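PDB 4H05: aminoglycoside-O-phosphotransferase VIII, which transfers a phosphate group from ATP to aminoglycoside antibiotics, probably at the 3'-hydroxyl, and so confers resistance to them. Local coordinates for residues R135-A138 / V139-Q143; K163-G167 / E168-A172; G215-D218 / R219-L223. All blocks are in the same frame, centred on the assembly; numbering follows the deposited sequence.

Contact 1: residues R135-A138 / V139-Q143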
ATOM      1  N   ARG A 135     -13.080   2.437  -0.897  1.00 29.82           N
ATOM      2  CA  ARG A 135     -12.325   2.097  -2.069  1.00 26.04           C
ATOM      3  C   ARG A 135     -12.951   0.919  -2.852  1.00 27.44           C
ATOM      4  O   ARG A 135     -12.240   0.009  -3.381  1.00 26.73           O
ATOM      5  CB  ARG A 135     -10.883   1.758  -1.652  1.00 30.00           C
ATOM      6  CG  ARG A 135      -9.881   2.022  -2.791  1.00 27.48           C
ATOM      7  CD  ARG A 135      -8.978   0.794  -3.018  1.00 29.04           C
ATOM      8  NE  ARG A 135      -8.094   1.068  -4.156  1.00 29.65           N
ATOM      9  CZ  ARG A 135      -7.379   0.165  -4.819  1.00 28.32           C
ATOM     10  NH1 ARG A 135      -7.378  -1.110  -4.481  1.00 30.01           N
ATOM     11  NH2 ARG A 135      -6.674   0.548  -5.860  1.00 27.98           N
ATOM     12  N   SER A 136     -14.282   0.897  -2.926  1.00 26.13           N
ATOM     13  CA  SER A 136     -14.972  -0.202  -3.580  1.00 24.34           C
ATOM     14  C   SER A 136     -14.917  -0.069  -5.084  1.00 27.46           C
ATOM     15  O   SER A 136     -14.381   0.910  -5.601  1.00 29.90           O
ATOM     16  CB  SER A 136     -16.425  -0.271  -3.126  1.00 26.57           C
ATOM     17  OG  SER A 136     -17.046   0.931  -3.395  1.00 25.73           O
ATOM     18  N   LEU A 137     -15.454  -1.069  -5.788  1.00 28.47           N
ATOM     19  CA  LEU A 137     -15.491  -1.051  -7.278  1.00 32.47           C
ATOM     20  C   LEU A 137     -16.223   0.146  -7.858  1.00 32.16           C
ATOM     21  O   LEU A 137     -15.826   0.623  -8.984  1.00 30.20           O
ATOM     22  CB  LEU A 137     -16.153  -2.295  -7.813  1.00 31.14           C
ATOM     23  CG  LEU A 137     -15.414  -3.608  -7.496  1.00 31.51           C
ATOM     24  CD1 LEU A 137     -16.348  -4.787  -7.709  1.00 31.16           C
ATOM     25  CD2 LEU A 137     -14.149  -3.723  -8.328  1.00 28.15           C
ATOM     26  N   ALA A 138     -17.239   0.670  -7.133  1.00 28.52           N
ATOM     27  CA  ALA A 138     -17.841   2.016  -7.586  1.00 32.73           C
ATOM     28  C   ALA A 138     -16.811   3.140  -7.628  1.00 30.41           C
ATOM     29  O   ALA A 138     -16.894   4.051  -8.448  1.00 36.56           O
ATOM     30  CB  ALA A 138     -19.115   2.453  -6.800  1.00 32.88           C
ATOM     31  N   VAL A 139     -15.728   3.031  -6.897  1.00 29.38           N
ATOM     32  CA  VAL A 139     -14.705   4.099  -6.948  1.00 26.63           C
ATOM     33  C   VAL A 139     -13.553   3.707  -7.835  1.00 28.75           C
ATOM     34  O   VAL A 139     -12.915   4.532  -8.568  1.00 27.45           O
ATOM     35  CB  VAL A 139     -14.072   4.327  -5.531  1.00 25.38           C
ATOM     36  CG1 VAL A 139     -12.787   5.104  -5.600  1.00 23.89           C
ATOM     37  CG2 VAL A 139     -15.008   5.010  -4.603  1.00 25.56           C
ATOM     38  N   THR A 140     -13.168   2.455  -7.689  1.00 27.77           N
ATOM     39  CA  THR A 140     -11.912   2.041  -8.279  1.00 27.06           C
ATOM     40  C   THR A 140     -12.046   1.817  -9.771  1.00 28.79           C
ATOM     41  O   THR A 140     -11.089   2.026 -10.504  1.00 29.29           O
ATOM     42  CB  THR A 140     -11.309   0.792  -7.620  1.00 27.69           C
ATOM     43  OG1 THR A 140     -12.251  -0.285  -7.631  1.00 25.55           O
ATOM     44  CG2 THR A 140     -10.801   1.074  -6.195  1.00 27.26           C
ATOM     45  N   VAL A 141     -13.199   1.371 -10.247  1.00 34.18           N
ATOM     46  CA  VAL A 141     -13.326   1.087 -11.689  1.00 32.69           C
ATOM     47  C   VAL A 141     -13.318   2.426 -12.486  1.00 33.49           C
ATOM     48  O   VAL A 141     -12.443   2.653 -13.346  1.00 32.61           O
ATOM     49  CB  VAL A 141     -14.500   0.134 -12.025  1.00 29.90           C
ATOM     50  CG1 VAL A 141     -14.587  -0.050 -13.540  1.00 33.95           C
ATOM     51  CG2 VAL A 141     -14.389  -1.203 -11.342  1.00 26.54           C
ATOM     52  N   PRO A 142     -14.211   3.370 -12.129  1.00 38.10           N
ATOM     53  CA  PRO A 142     -13.977   4.701 -12.696  1.00 36.92           C
ATOM     54  C   PRO A 142     -12.535   5.236 -12.559  1.00 39.58           C
ATOM     55  O   PRO A 142     -12.061   5.899 -13.481  1.00 39.62           O
ATOM     56  CB  PRO A 142     -14.929   5.592 -11.897  1.00 37.71           C
ATOM     57  CG  PRO A 142     -16.101   4.719 -11.554  1.00 35.60           C
ATOM     58  CD  PRO A 142     -15.471   3.319 -11.347  1.00 36.17           C
ATOM     59  N   GLN A 143     -11.827   5.034 -11.456  1.00 36.71           N
ATOM     60  CA  GLN A 143     -10.429   5.523 -11.464  1.00 42.28           C
ATOM     61  C   GLN A 143      -9.574   4.829 -12.583  1.00 41.04           C
ATOM     62  O   GLN A 143      -8.645   5.419 -13.122  1.00 32.03           O
ATOM     63  CB  GLN A 143      -9.726   5.354 -10.120  1.00 45.01           C
ATOM     64  CG  GLN A 143     -10.184   6.280  -8.998  1.00 51.59           C
ATOM     65  CD  GLN A 143      -9.695   5.834  -7.613  1.00 47.04           C
ATOM     66  OE1 GLN A 143      -9.415   4.665  -7.378  1.00 40.08           O
ATOM     67  NE2 GLN A 143      -9.615   6.759  -6.708  1.00 42.51           N
TER
HETATM   68  O   HOH W   1     -12.411  -1.874  -5.444  1.00 28.09           O
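S136 and T140 meet across the first turn of helix 137-150, where the chain passes from a loop into the helix and the carbonyl of S136, the residue at the N-cap position, receives both V139 N and T140 N. This is the N-terminal turn of a helix in the protein-kinase-like fold of the aminoglycoside phosphotransferases. The two amides use S136 O differently: T140 N approaches at 2.9 Å in the carbonyl plane, whereas V139 N stands above that plane. The next bond along joins V141 N to L137 O at 3.0 Å, and the proline at 142, with no N-H to give, kinks the helix there.

The side chain of S136 turns back to D134, and L137 N is taken by E182, so the first turn is tied to acids outside it. With chi1 at 55°, T140 turns OG1 back toward S136 and L137 and brings CG2 to meet R135. That methyl lies over one face of the R135 guanidinium, near its rim, with CG2 3.4 Å from NE, and the two side chains cross at about a right angle. R135 also makes a cation-pi contact with F273, the C-terminal residue. On another side of the turn, L137 CD2 packs against V141 CG2 at 3.9 Å, while F265 and Y266 of helix 260-270 adjoin L137. A water bridges the loop and the helix: it donates to R135 O at 2.8 Å and is hydrogen-bonded to T140 OG1 at 2.7 Å.

Contact 2: residues K163-G167 / E168-A172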
ATOM      1  N   LYS A 163       1.594  -8.360 -21.864  1.00 49.50           N
ATOM      2  CA  LYS A 163       2.620  -7.452 -22.396  1.00 49.83           C
ATOM      3  C   LYS A 163       2.045  -6.893 -23.702  1.00 46.01           C
ATOM      4  O   LYS A 163       1.351  -7.604 -24.427  1.00 36.03           O
ATOM      5  CB  LYS A 163       3.948  -8.183 -22.657  1.00 52.46           C
ATOM      6  N   GLY A 164       2.278  -5.611 -23.980  1.00 47.32           N
ATOM      7  CA  GLY A 164       1.755  -5.014 -25.212  1.00 44.38           C
ATOM      8  C   GLY A 164       0.251  -4.713 -25.271  1.00 45.87           C
ATOM      9  O   GLY A 164      -0.197  -4.197 -26.300  1.00 39.26           O
ATOM     10  N   TRP A 165      -0.563  -5.017 -24.241  1.00 42.98           N
ATOM     11  CA  TRP A 165      -1.970  -4.525 -24.282  1.00 39.82           C
ATOM     12  C   TRP A 165      -2.068  -3.019 -24.215  1.00 41.07           C
ATOM     13  O   TRP A 165      -1.235  -2.319 -23.609  1.00 34.50           O
ATOM     14  CB  TRP A 165      -2.796  -5.054 -23.181  1.00 38.12           C
ATOM     15  CG  TRP A 165      -3.146  -6.478 -23.326  1.00 40.49           C
ATOM     16  CD1 TRP A 165      -2.600  -7.403 -24.186  1.00 53.65           C
ATOM     17  CD2 TRP A 165      -4.139  -7.205 -22.566  1.00 47.13           C
ATOM     18  NE1 TRP A 165      -3.175  -8.644 -24.010  1.00 52.00           N
ATOM     19  CE2 TRP A 165      -4.112  -8.592 -23.066  1.00 49.17           C
ATOM     20  CE3 TRP A 165      -5.050  -6.865 -21.557  1.00 46.25           C
ATOM     21  CZ2 TRP A 165      -4.963  -9.565 -22.577  1.00 47.09           C
ATOM     22  CZ3 TRP A 165      -5.898  -7.877 -21.064  1.00 45.51           C
ATOM     23  CH2 TRP A 165      -5.847  -9.184 -21.557  1.00 44.31           C
ATOM     24  N   SER A 166      -3.101  -2.503 -24.864  1.00 34.94           N
ATOM     25  CA  SER A 166      -3.379  -1.093 -24.849  1.00 35.85           C
ATOM     26  C   SER A 166      -4.098  -0.842 -23.556  1.00 34.04           C
ATOM     27  O   SER A 166      -4.713  -1.760 -22.984  1.00 34.90           O
ATOM     28  CB  SER A 166      -4.315  -0.708 -25.992  1.00 35.71           C
ATOM     29  OG  SER A 166      -5.595  -1.281 -25.737  1.00 35.80           O
ATOM     30  N   GLY A 167      -4.023   0.388 -23.096  1.00 34.73           N
ATOM     31  CA  GLY A 167      -4.847   0.813 -21.965  1.00 41.08           C
ATOM     32  C   GLY A 167      -6.312   0.421 -22.167  1.00 37.78           C
ATOM     33  O   GLY A 167      -6.948  -0.127 -21.287  1.00 36.52           O
ATOM     34  N   GLU A 168      -6.811   0.687 -23.365  1.00 38.97           N
ATOM     35  CA  GLU A 168      -8.212   0.525 -23.749  1.00 41.55           C
ATOM     36  C   GLU A 168      -8.592  -0.950 -23.741  1.00 34.49           C
ATOM     37  O   GLU A 168      -9.693  -1.306 -23.375  1.00 37.21           O
ATOM     38  CB  GLU A 168      -8.464   1.133 -25.179  1.00 49.94           C
ATOM     39  CG  GLU A 168      -8.574   2.675 -25.277  1.00 55.94           C
ATOM     40  CD  GLU A 168      -7.271   3.471 -25.061  1.00 53.92           C
ATOM     41  OE1 GLU A 168      -6.161   2.857 -25.112  1.00 56.93           O
ATOM     42  OE2 GLU A 168      -7.366   4.726 -24.835  1.00 53.45           O
ATOM     43  N   ARG A 169      -7.680  -1.806 -24.152  1.00 37.91           N
ATOM     44  CA  ARG A 169      -7.860  -3.297 -24.035  1.00 35.86           C
ATOM     45  C   ARG A 169      -7.786  -3.774 -22.574  1.00 37.06           C
ATOM     46  O   ARG A 169      -8.397  -4.759 -22.187  1.00 34.31           O
ATOM     47  CB  ARG A 169      -6.726  -3.976 -24.757  1.00 36.04           C
ATOM     48  CG  ARG A 169      -6.644  -5.506 -24.609  1.00 39.02           C
ATOM     49  CD  ARG A 169      -7.881  -6.201 -25.157  1.00 43.10           C
ATOM     50  NE  ARG A 169      -7.813  -7.658 -25.058  1.00 43.29           N
ATOM     51  CZ  ARG A 169      -8.522  -8.410 -24.213  1.00 54.86           C
ATOM     52  NH1 ARG A 169      -9.374  -7.857 -23.341  1.00 59.32           N
ATOM     53  NH2 ARG A 169      -8.368  -9.737 -24.209  1.00 56.56           N
ATOM     54  N   LEU A 170      -6.980  -3.087 -21.774  1.00 34.47           N
ATOM     55  CA  LEU A 170      -6.860  -3.417 -20.327  1.00 37.21           C
ATOM     56  C   LEU A 170      -8.198  -3.137 -19.658  1.00 32.65           C
ATOM     57  O   LEU A 170      -8.820  -3.993 -19.031  1.00 33.49           O
ATOM     58  CB  LEU A 170      -5.770  -2.528 -19.676  1.00 37.44           C
ATOM     59  CG  LEU A 170      -4.637  -3.124 -18.829  1.00 42.48           C
ATOM     60  CD1 LEU A 170      -4.699  -2.380 -17.501  1.00 42.05           C
ATOM     61  CD2 LEU A 170      -4.700  -4.633 -18.616  1.00 35.19           C
ATOM     62  N   LEU A 171      -8.691  -1.938 -19.889  1.00 35.84           N
ATOM     63  CA  LEU A 171      -9.964  -1.541 -19.359  1.00 33.30           C
ATOM     64  C   LEU A 171     -11.104  -2.401 -19.887  1.00 34.40           C
ATOM     65  O   LEU A 171     -12.015  -2.702 -19.109  1.00 36.43           O
ATOM     66  CB  LEU A 171     -10.179  -0.065 -19.637  1.00 35.35           C
ATOM     67  CG  LEU A 171     -11.452   0.564 -19.146  1.00 38.91           C
ATOM     68  CD1 LEU A 171     -11.303   0.633 -17.618  1.00 36.60           C
ATOM     69  CD2 LEU A 171     -11.630   1.932 -19.836  1.00 37.71           C
ATOM     70  N   ALA A 172     -11.084  -2.812 -21.176  1.00 37.83           N
ATOM     71  CA  ALA A 172     -12.086  -3.832 -21.657  1.00 36.59           C
ATOM     72  C   ALA A 172     -12.021  -5.096 -20.743  1.00 36.27           C
ATOM     73  O   ALA A 172     -13.049  -5.664 -20.355  1.00 34.19           O
ATOM     74  CB  ALA A 172     -11.877  -4.223 -23.141  1.00 34.08           C
TER
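W165 and R169 stack face to face at the beginning of helix 167-177, a cation-pi pair spaced four residues apart across the helix start. R169 sets out with its CG anti to the backbone N (chi1 173°) and then bends at chi2, a fold that carries the chain across the indole. Its CG sits over the five-membered ring in a CH-pi contact, 3.7 Å from W165 CD2. Farther along, the guanidinium settles over the six-membered ring, its plane only 19° from that of the indole, with NH2 3.7 Å from CH2 of W165. NH1 of the same group forms a salt bridge with E173 one turn on, so a carboxylate and an aromatic face together fix its rotation.

S166 is the N-cap. Its OG, turned between the backbone N and the carbonyl carbon (chi1 68°), accepts from R169 N at 2.7 Å and also passes close to the R169 CB. Behind it the helical pattern sets in, with L170 N bound to S166 O at 2.9 Å and L171 N to G167 O at 2.9 Å. L170 crosses the tryptophan at about a right angle, and its CD2 touches W165 CE3 at 3.7 Å.

The indole also rests on L158 of the preceding loop, and L170 reaches E271 and F272 near the C-terminus, while E168 and L171 lean on helix 137-150 through V148.

Contact 3: residues G215-D218 / R219-L223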
ATOM      1  N   GLY A 215      -9.793   1.763   2.693  1.00 22.97           N
ATOM      2  CA  GLY A 215     -11.186   1.940   2.429  1.00 24.97           C
ATOM      3  C   GLY A 215     -11.822   0.575   2.308  1.00 29.32           C
ATOM      4  O   GLY A 215     -11.130  -0.498   2.168  1.00 23.29           O
ATOM      5  N   ARG A 216     -13.140   0.587   2.334  1.00 29.96           N
ATOM      6  CA  ARG A 216     -13.835  -0.645   2.081  1.00 28.96           C
ATOM      7  C   ARG A 216     -13.733  -1.123   0.629  1.00 26.28           C
ATOM      8  O   ARG A 216     -13.780  -0.339  -0.368  1.00 23.04           O
ATOM      9  CB  ARG A 216     -15.249  -0.600   2.613  1.00 35.63           C
ATOM     10  CG  ARG A 216     -16.168   0.406   2.048  1.00 44.17           C
ATOM     11  CD  ARG A 216     -17.186   0.908   3.110  1.00 51.96           C
ATOM     12  NE  ARG A 216     -17.768   2.153   2.612  1.00 52.06           N
ATOM     13  CZ  ARG A 216     -18.498   2.191   1.506  1.00 51.58           C
ATOM     14  NH1 ARG A 216     -18.783   1.054   0.854  1.00 46.74           N
ATOM     15  NH2 ARG A 216     -18.941   3.357   1.045  1.00 55.43           N
ATOM     16  N   ALA A 217     -13.516  -2.423   0.529  1.00 20.77           N
ATOM     17  CA  ALA A 217     -13.383  -3.110  -0.729  1.00 23.24           C
ATOM     18  C   ALA A 217     -13.432  -4.623  -0.473  1.00 25.11           C
ATOM     19  O   ALA A 217     -13.488  -5.088   0.655  1.00 22.12           O
ATOM     20  CB  ALA A 217     -12.068  -2.767  -1.416  1.00 23.13           C
ATOM     21  N   ASP A 218     -13.483  -5.384  -1.536  1.00 24.03           N
ATOM     22  CA  ASP A 218     -13.425  -6.834  -1.367  1.00 24.10           C
ATOM     23  C   ASP A 218     -12.153  -7.154  -0.714  1.00 21.67           C
ATOM     24  O   ASP A 218     -11.108  -6.768  -1.223  1.00 22.46           O
ATOM     25  CB  ASP A 218     -13.401  -7.517  -2.737  1.00 27.00           C
ATOM     26  CG  ASP A 218     -13.807  -8.980  -2.665  1.00 27.49           C
ATOM     27  OD1 ASP A 218     -13.022  -9.735  -2.087  1.00 32.15           O
ATOM     28  OD2 ASP A 218     -14.899  -9.337  -3.194  1.00 29.74           O
ATOM     29  N   ARG A 219     -12.197  -7.924   0.349  1.00 23.23           N
ATOM     30  CA  ARG A 219     -10.966  -8.464   0.912  1.00 23.54           C
ATOM     31  C   ARG A 219     -10.009  -9.012  -0.119  1.00 23.39           C
ATOM     32  O   ARG A 219      -8.781  -8.963   0.119  1.00 28.11           O
ATOM     33  CB  ARG A 219     -11.255  -9.567   1.942  1.00 25.00           C
ATOM     34  CG  ARG A 219     -11.797 -10.878   1.314  1.00 27.23           C
ATOM     35  CD  ARG A 219     -12.293 -11.881   2.312  1.00 30.21           C
ATOM     36  NE  ARG A 219     -13.443 -11.393   3.029  1.00 33.10           N
ATOM     37  CZ  ARG A 219     -13.502 -11.131   4.334  1.00 34.04           C
ATOM     38  NH1 ARG A 219     -12.473 -11.290   5.144  1.00 37.49           N
ATOM     39  NH2 ARG A 219     -14.639 -10.694   4.823  1.00 38.38           N
ATOM     40  N   HIS A 220     -10.486  -9.562  -1.236  1.00 23.59           N
ATOM     41  CA  HIS A 220      -9.535 -10.054  -2.278  1.00 22.18           C
ATOM     42  C   HIS A 220      -8.683  -8.943  -2.828  1.00 22.64           C
ATOM     43  O   HIS A 220      -7.597  -9.158  -3.413  1.00 22.58           O
ATOM     44  CB  HIS A 220     -10.264 -10.867  -3.376  1.00 23.45           C
ATOM     45  CG  HIS A 220     -10.875 -12.149  -2.863  1.00 22.92           C
ATOM     46  ND1 HIS A 220     -10.265 -13.360  -3.021  1.00 28.54           N
ATOM     47  CD2 HIS A 220     -11.985 -12.381  -2.112  1.00 22.30           C
ATOM     48  CE1 HIS A 220     -10.982 -14.302  -2.392  1.00 24.87           C
ATOM     49  NE2 HIS A 220     -12.054 -13.718  -1.885  1.00 26.63           N
ATOM     50  N   SER A 221      -9.083  -7.694  -2.637  1.00 22.23           N
ATOM     51  CA  SER A 221      -8.162  -6.621  -3.097  1.00 22.40           C
ATOM     52  C   SER A 221      -6.843  -6.638  -2.334  1.00 21.31           C
ATOM     53  O   SER A 221      -5.845  -6.077  -2.810  1.00 21.14           O
ATOM     54  CB  SER A 221      -8.807  -5.228  -2.893  1.00 24.12           C
ATOM     55  OG  SER A 221      -9.218  -5.119  -1.534  1.00 27.16           O
ATOM     56  N   ASP A 222      -6.868  -7.124  -1.092  1.00 20.06           N
ATOM     57  CA  ASP A 222      -5.644  -7.232  -0.278  1.00 21.54           C
ATOM     58  C   ASP A 222      -4.939  -8.564  -0.517  1.00 22.71           C
ATOM     59  O   ASP A 222      -3.682  -8.631  -0.701  1.00 19.99           O
ATOM     60  CB  ASP A 222      -5.927  -7.033   1.205  1.00 21.57           C
ATOM     61  CG  ASP A 222      -6.045  -5.568   1.625  1.00 22.25           C
ATOM     62  OD1 ASP A 222      -5.695  -4.657   0.874  1.00 19.31           O
ATOM     63  OD2 ASP A 222      -6.573  -5.353   2.721  1.00 22.43           O
ATOM     64  N   LEU A 223      -5.750  -9.630  -0.557  1.00 25.34           N
ATOM     65  CA  LEU A 223      -5.218 -10.974  -0.803  1.00 26.66           C
ATOM     66  C   LEU A 223      -4.449 -11.084  -2.116  1.00 28.95           C
ATOM     67  O   LEU A 223      -3.426 -11.770  -2.178  1.00 31.64           O
ATOM     68  CB  LEU A 223      -6.352 -11.985  -0.765  1.00 27.33           C
ATOM     69  CG  LEU A 223      -6.981 -12.183   0.624  1.00 27.99           C
ATOM     70  CD1 LEU A 223      -8.237 -13.041   0.632  1.00 29.23           C
ATOM     71  CD2 LEU A 223      -5.908 -12.725   1.562  1.00 25.18           C
TER
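A strand-to-helix turn joins strand 215-218 to helix 220-230, and D218 with S221 makes the junction. The carbonyl of D218 takes two bonds from S221: OG donates at 2.5 Å and the backbone N at 2.6 Å, the two reaching the oxygen from opposite faces of its plane. The hydroxyl reaches the carbonyl because chi1 of S221 (53°) holds OG between the serine's own backbone N and carbonyl carbon, back over the start of the helix. The same hydroxyl lies 3.7 Å from A217 CB, so the serine touches the strand as well as the turn.

D218 also caps the helix with its side chain, in an Asx turn. A chi1 of -161° sets its CG anti to the backbone N, and the carboxylate brings OD1 to H220 N at 2.7 Å, although the position of OD1 is less sure than the others. The second oxygen, OD2, is held by K262 in a salt bridge and by D183 N, and the D183 side chain in turn forms a salt bridge with R219 NE.

In the kinase-like fold of this family, strand 215-218 pairs antiparallel with strand 184-187, and A217 exchanges backbone hydrogen bonds with A185. Within the first turn of the helix, D222 accepts from H124 NE2 and H188 N at OD2 and from G189 N at OD1.

Three helix starts, two of them with a side-chain capping bond, are set here into one domain. Contacts 1 and 3 touch directly, their centres about 12 Å apart: R135 N lies 2.9 Å from R216 O, a probable hydrogen bond, and R135 O packs on A217 CB. Both lie near the predicted catalytic centre, the side chains of R135 and D222 each being about 7 Å from that of D190, the predicted proton acceptor. Contact 2 is away from the annotated sites. Its nearest atoms come to about 5 Å from contact 1 without touching, helices 137-150 and 167-177 following each other along the chain, but stay about 15 Å from contact 3.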